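PDB 4ZM6: N-acetyl-beta-D glucosaminidase from Rhizomucor miehei CAU432, which probably cleaves terminal N-acetylglucosamine from beta-linked sugars as a family 3 glycosidase and carries a GCN5-related region that binds acetyl-CoA for glucosamine N-acetylation. Local coordinates for residues T373-R378 with I525-V530; L475-V480 with M487-V492. All blocks are in the same frame, centred on the assembly; numbering follows the deposited sequence.

Contact 1. Residues T373-R378 with I525-V530; sequences TVVTNR and ISIPNV
Val375 and Thr376, next to each other in the strand 373-377, both send their CB atoms toward the loop 525-530, where a regular strand would turn one of them away. The cause is a classic beta bulge: both residues face Tyr495 of the partner strand, and Val375 departs from extended geometry with a psi of -46°. Each of the two meets one apolar residue of the loop. Val375 and Ile527 reach for each other tip to tip, the CG1 methyl of Val375 lying 3.9 Å from CD1 of Ile527. The extended outer arm of Ile527 (chi2 174°) carries that methyl to the strand. Next to this pair, Thr376 and Val530 approach at a slant, with CG2 of Thr376 4.0 Å from CG1 of Val530. Thr376 thus divides its two branches: CG2 joins the apolar layer, while OG1 is hydrogen-bonded to Gln486 OE1. No hydrogen bond spans the two segments, so the contact is purely one of methyl groups, and all four residues are buried. The loop offers Ile527 and Val530 together because they are the first and last residues of a type II beta turn, with Asn529 at positive phi in its third position. A weak bond of 3.3 Å from Val530 N to Ile527 O closes that turn. At the end of the strand, Arg378 forms salt bridges with Asp493 and with Asp532, two residues beyond Val530. Strand 373-377 is an outermost strand of the six-stranded mixed sheet, antiparallel to 494-497, and the loop, which leads from helix 503-513 toward strand 540-543, packs against one face of this margin.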
# COMPACT_ATOMS: atom_id res chain seq x y z
N THR A 373 -13.55 -10.59 -24.59
CA THR A 373 -14.37 -11.01 -23.47
C THR A 373 -15.81 -11.21 -23.93
O THR A 373 -16.36 -10.37 -24.64
CB THR A 373 -14.37 -9.95 -22.35
OG1 THR A 373 -13.03 -9.48 -22.12
CG2 THR A 373 -14.94 -10.51 -21.07
N VAL A 374 -16.42 -12.32 -23.52
CA VAL A 374 -17.86 -12.52 -23.66
C VAL A 374 -18.46 -11.93 -22.39
O VAL A 374 -18.20 -12.42 -21.29
CB VAL A 374 -18.21 -14.01 -23.76
CG1 VAL A 374 -19.72 -14.19 -23.80
CG2 VAL A 374 -17.56 -14.62 -25.00
N VAL A 375 -19.26 -10.88 -22.56
CA VAL A 375 -19.77 -10.11 -21.43
C VAL A 375 -21.13 -10.63 -20.97
O VAL A 375 -21.36 -10.80 -19.77
CB VAL A 375 -19.85 -8.62 -21.80
CG1 VAL A 375 -20.35 -7.79 -20.62
CG2 VAL A 375 -18.50 -8.11 -22.26
N THR A 376 -22.02 -10.88 -21.92
CA THR A 376 -23.28 -11.55 -21.60
C THR A 376 -23.59 -12.61 -22.63
O THR A 376 -23.12 -12.56 -23.76
CB THR A 376 -24.48 -10.56 -21.49
OG1 THR A 376 -24.69 -9.90 -22.74
CG2 THR A 376 -24.22 -9.52 -20.40
N ASN A 377 -24.37 -13.60 -22.21
CA ASN A 377 -24.71 -14.74 -23.03
C ASN A 377 -25.90 -15.44 -22.37
O ASN A 377 -25.85 -16.63 -22.05
CB ASN A 377 -23.49 -15.67 -23.16
CG ASN A 377 -23.64 -16.68 -24.29
OD1 ASN A 377 -24.51 -16.57 -25.15
ND2 ASN A 377 -22.77 -17.67 -24.28
N ARG A 378 -26.96 -14.67 -22.17
CA ARG A 378 -28.14 -15.12 -21.43
C ARG A 378 -28.84 -16.34 -22.04
O ARG A 378 -29.36 -17.18 -21.30
CB ARG A 378 -29.15 -13.97 -21.26
CG ARG A 378 -29.10 -13.28 -19.90
CD ARG A 378 -28.41 -11.92 -19.92
NE ARG A 378 -29.23 -10.90 -20.58
CZ ARG A 378 -29.01 -9.58 -20.54
NH1 ARG A 378 -28.00 -9.06 -19.85
NH2 ARG A 378 -29.82 -8.77 -21.20
N ILE A 525 -13.26 -2.97 -16.77
CA ILE A 525 -14.16 -1.84 -16.86
C ILE A 525 -15.51 -2.24 -16.25
O ILE A 525 -15.85 -3.42 -16.21
CB ILE A 525 -14.33 -1.44 -18.35
CG1 ILE A 525 -13.88 -0.01 -18.59
CG2 ILE A 525 -15.76 -1.63 -18.87
CD1 ILE A 525 -12.40 0.21 -18.39
N SER A 526 -16.28 -1.25 -15.80
CA SER A 526 -17.68 -1.47 -15.44
C SER A 526 -18.54 -0.97 -16.58
O SER A 526 -18.30 0.12 -17.11
CB SER A 526 -18.06 -0.72 -14.16
OG SER A 526 -18.09 -1.60 -13.04
N ILE A 527 -19.53 -1.76 -16.98
CA ILE A 527 -20.51 -1.31 -17.95
C ILE A 527 -21.75 -0.91 -17.18
O ILE A 527 -22.34 -1.75 -16.51
CB ILE A 527 -20.83 -2.39 -18.99
CG1 ILE A 527 -19.55 -2.78 -19.74
CG2 ILE A 527 -21.87 -1.88 -19.98
CD1 ILE A 527 -19.71 -3.94 -20.68
N PRO A 528 -22.14 0.38 -17.24
CA PRO A 528 -23.35 0.81 -16.56
C PRO A 528 -24.59 0.09 -17.07
O PRO A 528 -24.66 -0.26 -18.25
CB PRO A 528 -23.44 2.31 -16.89
CG PRO A 528 -22.04 2.71 -17.21
CD PRO A 528 -21.43 1.51 -17.87
N ASN A 529 -25.55 -0.14 -16.18
CA ASN A 529 -26.81 -0.82 -16.51
C ASN A 529 -26.68 -2.30 -16.91
O ASN A 529 -27.66 -2.92 -17.28
CB ASN A 529 -27.57 -0.06 -17.60
CG ASN A 529 -27.70 1.43 -17.30
OD1 ASN A 529 -27.34 2.29 -18.13
ND2 ASN A 529 -28.21 1.74 -16.11
N VAL A 530 -25.46 -2.84 -16.82
CA VAL A 530 -25.21 -4.26 -17.09
C VAL A 530 -24.45 -4.86 -15.91
O VAL A 530 -23.22 -4.75 -15.84
CB VAL A 530 -24.39 -4.45 -18.38
CG1 VAL A 530 -24.25 -5.94 -18.70
CG2 VAL A 530 -25.02 -3.71 -19.55

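Contact 2. Residues L475-V480 with M487-V492; sequences LVVAAV and MCFPQV
Val477 meets the loop 487-492 with both of its methyls, one for each of two partners. With CG1 anti to the backbone N (chi1 -179°), the two branches spread along the strand, CG1 going to Phe489 and CG2 to Val492. CG1 comes to the Phe489 ring obliquely, 4.0 Å from CE1 and almost as near to CZ, so it touches the end of the ring farthest from the backbone. Phe489 and Val477 approach from opposite directions. The first torsion of Phe489 (chi1 39°) sets CG between the backbone N and the carbonyl carbon and sends the ring from the loop to the strand. CG2 of Val477 lies 3.8 Å from CG1 of Val492, the two valines crossing at roughly a right angle. The other methyl of Val492, CG2, looks to Leu475, whose CD2 is 4.4 Å away, a looser contact. Val492 therefore sits against two strand residues on the same face. Phe489 and Val492 open and close a type I beta turn, fastened by Val492 N to Phe489 O at 3.2 Å, and both side chains point to the strand, while Gln491 is exposed. Val465 of helix 459-471 touches both Phe489 and Val492, so helix and loop share this buried apolar layer. Strand 447-452, helix 459-471 and strand 475-479 form a beta-alpha-beta unit, and the chain then passes through the loop, with only a short 3-10 segment, to the parallel strand 494-497: an arrangement consistent with the alpha/beta sandwich that follows the barrel in many family 3 glycosidases.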
# COMPACT_ATOMS: atom_id res chain seq x y z
N LEU A 475 -29.28 -13.07 -32.26
CA LEU A 475 -28.44 -11.88 -32.40
C LEU A 475 -27.20 -12.02 -31.54
O LEU A 475 -27.28 -12.50 -30.43
CB LEU A 475 -29.23 -10.66 -31.92
CG LEU A 475 -28.52 -9.31 -31.94
CD1 LEU A 475 -28.22 -8.88 -33.38
CD2 LEU A 475 -29.36 -8.27 -31.22
N VAL A 476 -26.05 -11.60 -32.06
CA VAL A 476 -24.85 -11.40 -31.24
C VAL A 476 -24.28 -10.04 -31.60
O VAL A 476 -24.24 -9.67 -32.78
CB VAL A 476 -23.79 -12.54 -31.40
CG1 VAL A 476 -24.37 -13.77 -32.09
CG2 VAL A 476 -22.54 -12.07 -32.13
N VAL A 477 -23.86 -9.28 -30.59
CA VAL A 477 -23.31 -7.94 -30.79
C VAL A 477 -21.85 -7.88 -30.34
O VAL A 477 -21.54 -8.14 -29.18
CB VAL A 477 -24.13 -6.89 -30.03
CG1 VAL A 477 -23.56 -5.49 -30.26
CG2 VAL A 477 -25.60 -6.96 -30.45
N ALA A 478 -20.96 -7.52 -31.27
CA ALA A 478 -19.54 -7.36 -30.98
C ALA A 478 -19.14 -5.89 -31.08
O ALA A 478 -19.15 -5.32 -32.17
CB ALA A 478 -18.71 -8.19 -31.95
N ALA A 479 -18.80 -5.29 -29.94
CA ALA A 479 -18.28 -3.91 -29.89
C ALA A 479 -16.76 -3.91 -29.99
O ALA A 479 -16.07 -4.54 -29.18
CB ALA A 479 -18.73 -3.22 -28.62
N VAL A 480 -16.23 -3.21 -30.98
CA VAL A 480 -14.81 -3.33 -31.31
C VAL A 480 -13.98 -2.09 -30.94
O VAL A 480 -12.76 -2.11 -31.07
CB VAL A 480 -14.61 -3.69 -32.80
CG1 VAL A 480 -15.37 -4.96 -33.12
CG2 VAL A 480 -15.06 -2.56 -33.72
N MET A 487 -24.28 -0.57 -22.56
CA MET A 487 -25.01 0.33 -21.67
C MET A 487 -26.23 0.94 -22.38
O MET A 487 -27.22 1.26 -21.73
CB MET A 487 -24.09 1.43 -21.14
CG MET A 487 -23.74 2.51 -22.15
SD MET A 487 -22.38 3.54 -21.61
CE MET A 487 -23.15 4.44 -20.27
N CYS A 488 -26.13 1.11 -23.70
CA CYS A 488 -27.23 1.63 -24.53
C CYS A 488 -28.29 0.59 -24.93
O CYS A 488 -29.35 0.96 -25.44
CB CYS A 488 -26.66 2.29 -25.79
SG CYS A 488 -25.49 3.63 -25.45
N PHE A 489 -28.01 -0.69 -24.73
CA PHE A 489 -28.98 -1.76 -25.04
C PHE A 489 -28.81 -2.98 -24.12
O PHE A 489 -28.39 -4.04 -24.56
CB PHE A 489 -28.89 -2.16 -26.52
CG PHE A 489 -27.48 -2.18 -27.07
CD1 PHE A 489 -26.68 -3.31 -26.94
CD2 PHE A 489 -26.96 -1.07 -27.74
CE1 PHE A 489 -25.38 -3.33 -27.46
CE2 PHE A 489 -25.67 -1.09 -28.25
CZ PHE A 489 -24.88 -2.22 -28.10
N PRO A 490 -29.17 -2.83 -22.83
CA PRO A 490 -28.99 -3.94 -21.88
C PRO A 490 -29.91 -5.15 -22.14
O PRO A 490 -29.68 -6.21 -21.57
CB PRO A 490 -29.32 -3.31 -20.52
CG PRO A 490 -29.36 -1.84 -20.74
CD PRO A 490 -29.71 -1.62 -22.17
N GLN A 491 -30.93 -4.99 -22.97
CA GLN A 491 -31.83 -6.09 -23.34
C GLN A 491 -31.07 -7.17 -24.11
O GLN A 491 -31.42 -8.36 -24.04
CB GLN A 491 -33.02 -5.63 -24.20
CG GLN A 491 -33.44 -4.16 -24.10
CD GLN A 491 -32.70 -3.25 -25.09
OE1 GLN A 491 -32.42 -3.63 -26.23
NE2 GLN A 491 -32.40 -2.03 -24.65
N VAL A 492 -30.05 -6.75 -24.86
CA VAL A 492 -29.27 -7.66 -25.70
C VAL A 492 -28.69 -8.77 -24.84
O VAL A 492 -27.92 -8.51 -23.91
CB VAL A 492 -28.14 -6.92 -26.45
CG1 VAL A 492 -27.20 -7.90 -27.13
CG2 VAL A 492 -28.74 -5.97 -27.48

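Overall arrangement
Contacts 1 and 2 have their centres about 9 Å apart and both rest on the six-stranded mixed sheet, away from the acetyl-CoA pocket. Strand 494-497 lies between 373-377 and 475-479, pairing antiparallel with the first and parallel with the second. Along the chain, 373-378 comes first, then 475-480 and 487-492, and last 525-530, so contact 2 closes a short local loop while contact 1 brings together parts 147 residues apart. They also touch directly: Arg378 NH2 probably hydrogen-bonds to Pro490 O at 2.6 Å, and Pro528 packs on Met487. The two loops thus adjoin beside the sheet, and contact 1 ties its first strand in sequence to the chain that follows its last, 494-497.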